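Local coordinates for glycerol dehydrogenase (Bacillus coagulans, PDB 6CSJ), which is an NAD-dependent polyol dehydrogenase that probably oxidises glycerol, here a double mutant with an acquired D-lactate dehydrogenase activity, at residues L317-L322 with L347-I352. The protein carries 2 engineered substitutions. Numbering follows the deposited sequence.
Sequences LNEEKL and LVYAAI
Helix-to-helix packing in the all-helical C-terminal half joins Leu322 and Glu319, in the first turn of helix 319-329, to Tyr349 near the start of helix 345-365. Tyr349 buries the largest area of the touching residues; its CG lies anti to the backbone N (chi1 -178°), which carries the ring across to helix 319-329. Tyr349 CE1 lies 3.5 Å from Leu322 CB, which approaches obliquely, while Leu322 C sits in plane at the ring edge, 3.8 Å from Tyr349 CD1. The hydroxyl ends beside the aliphatic part of Glu319, with Tyr349 OH 3.6 Å from Glu319 CG; the two side chains cross nearly at a right angle. Deeper in, Leu322 CD2 meets Ile352 CG2 at a looser 4.3 Å. Arg323 makes a salt bridge with Glu319 and a cation-pi contact with the Tyr349 ring. Replacing Tyr349 by an alanine removes the ring, which is likely to leave Leu322 CB less covered and Arg323 without its aromatic partner. Asn318 is the N-cap residue of helix 319-329: Asn318 OD1 accepts from Lys321 N at 3.0 Å, with an N-H...O angle of 161°, on a lone pair in the carbonyl plane. No hydrogen bond links the segments; side-chain packing joins two helices of the helical C-terminal domain expected of iron-containing alcohol dehydrogenases.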
loop_
_atom_site.group_PDB
_atom_site.type_symbol
_atom_site.label_atom_id
_atom_site.label_comp_id
_atom_site.label_asym_id
_atom_site.label_seq_id
_atom_site.Cartn_x
_atom_site.Cartn_y
_atom_site.Cartn_z
ATOM N N LEU A 317 20.984 17.720 7.376
ATOM C CA LEU A 317 21.089 16.667 8.382
ATOM C C LEU A 317 21.211 17.322 9.761
ATOM O O LEU A 317 22.168 18.017 10.024
ATOM C CB LEU A 317 22.312 15.776 8.132
ATOM C CG LEU A 317 22.291 14.824 6.920
ATOM C CD1 LEU A 317 21.515 15.298 5.688
ATOM C CD2 LEU A 317 23.745 14.493 6.584
ATOM N N ASN A 318 20.221 17.079 10.611
ATOM C CA ASN A 318 20.202 17.546 11.990
ATOM C C ASN A 318 20.309 16.310 12.880
ATOM O O ASN A 318 19.465 15.408 12.792
ATOM C CB ASN A 318 18.894 18.295 12.243
ATOM C CG ASN A 318 18.829 18.932 13.613
ATOM O OD1 ASN A 318 18.521 18.273 14.608
ATOM N ND2 ASN A 318 19.130 20.232 13.673
ATOM N N GLU A 319 21.344 16.255 13.716
ATOM C CA GLU A 319 21.567 15.088 14.572
ATOM C C GLU A 319 20.413 14.835 15.535
ATOM O O GLU A 319 19.963 13.705 15.679
ATOM C CB GLU A 319 22.898 15.183 15.339
ATOM C CG GLU A 319 23.077 14.089 16.400
ATOM C CD GLU A 319 24.503 13.940 16.908
ATOM O OE1 GLU A 319 25.336 14.842 16.688
ATOM O OE2 GLU A 319 24.792 12.917 17.561
ATOM N N GLU A 320 19.930 15.888 16.189
ATOM C CA GLU A 320 18.859 15.758 17.185
ATOM C C GLU A 320 17.577 15.190 16.554
ATOM O O GLU A 320 16.950 14.282 17.111
ATOM C CB GLU A 320 18.583 17.103 17.858
ATOM C CG GLU A 320 17.686 17.024 19.092
ATOM C CD GLU A 320 17.666 18.331 19.882
ATOM O OE1 GLU A 320 17.406 19.392 19.277
ATOM O OE2 GLU A 320 17.908 18.316 21.115
ATOM N N LYS A 321 17.211 15.720 15.388
ATOM C CA LYS A 321 16.022 15.267 14.669
ATOM C C LYS A 321 16.159 13.820 14.196
ATOM O O LYS A 321 15.235 13.011 14.353
ATOM C CB LYS A 321 15.742 16.174 13.467
ATOM C CG LYS A 321 15.349 17.602 13.816
ATOM C CD LYS A 321 13.886 17.748 14.202
ATOM C CE LYS A 321 13.610 19.186 14.575
ATOM N NZ LYS A 321 13.908 20.167 13.481
ATOM N N LEU A 322 17.318 13.497 13.622
ATOM C CA LEU A 322 17.569 12.141 13.125
ATOM C C LEU A 322 17.634 11.094 14.233
ATOM O O LEU A 322 17.229 9.960 14.011
ATOM C CB LEU A 322 18.818 12.117 12.230
ATOM C CG LEU A 322 18.601 12.789 10.866
ATOM C CD1 LEU A 322 19.915 13.028 10.156
ATOM C CD2 LEU A 322 17.684 11.951 9.996
ATOM N N LEU A 347 22.126 2.024 16.127
ATOM C CA LEU A 347 22.318 1.199 14.931
ATOM C C LEU A 347 21.414 1.679 13.782
ATOM O O LEU A 347 21.853 1.745 12.623
ATOM C CB LEU A 347 22.050 -0.266 15.268
ATOM C CG LEU A 347 22.721 -1.395 14.488
ATOM C CD1 LEU A 347 24.243 -1.304 14.420
ATOM C CD2 LEU A 347 22.333 -2.717 15.169
ATOM N N VAL A 348 20.174 2.043 14.118
ATOM C CA VAL A 348 19.215 2.568 13.139
ATOM C C VAL A 348 19.600 3.989 12.679
ATOM O O VAL A 348 19.493 4.304 11.490
ATOM C CB VAL A 348 17.765 2.528 13.675
ATOM C CG1 VAL A 348 16.785 3.160 12.679
ATOM C CG2 VAL A 348 17.369 1.088 13.983
ATOM N N TYR A 349 20.049 4.832 13.610
ATOM C CA TYR A 349 20.641 6.129 13.265
ATOM C C TYR A 349 21.778 5.964 12.247
ATOM O O TYR A 349 21.826 6.677 11.224
ATOM C CB TYR A 349 21.164 6.834 14.518
ATOM C CG TYR A 349 21.757 8.203 14.246
ATOM C CD1 TYR A 349 20.950 9.326 14.127
ATOM C CD2 TYR A 349 23.132 8.369 14.115
ATOM C CE1 TYR A 349 21.493 10.573 13.873
ATOM C CE2 TYR A 349 23.685 9.613 13.863
ATOM C CZ TYR A 349 22.865 10.714 13.746
ATOM O OH TYR A 349 23.422 11.937 13.479
ATOM N N ALA A 350 22.677 5.016 12.527
ATOM C CA ALA A 350 23.807 4.724 11.638
ATOM C C ALA A 350 23.346 4.264 10.251
ATOM O O ALA A 350 23.896 4.707 9.234
ATOM C CB ALA A 350 24.726 3.682 12.261
ATOM N N ALA A 351 22.337 3.391 10.218
ATOM C CA ALA A 351 21.761 2.913 8.947
ATOM C C ALA A 351 21.131 4.043 8.101
ATOM O O ALA A 351 21.335 4.106 6.889
ATOM C CB ALA A 351 20.745 1.809 9.202
ATOM N N ILE A 352 20.399 4.937 8.754
ATOM C CA ILE A 352 19.713 6.034 8.071
ATOM C C ILE A 352 20.711 7.028 7.469
ATOM O O ILE A 352 20.626 7.359 6.278
ATOM C CB ILE A 352 18.689 6.732 9.014
ATOM C CG1 ILE A 352 17.529 5.763 9.298
ATOM C CG2 ILE A 352 18.148 8.035 8.409
ATOM C CD1 ILE A 352 16.693 6.115 10.511
#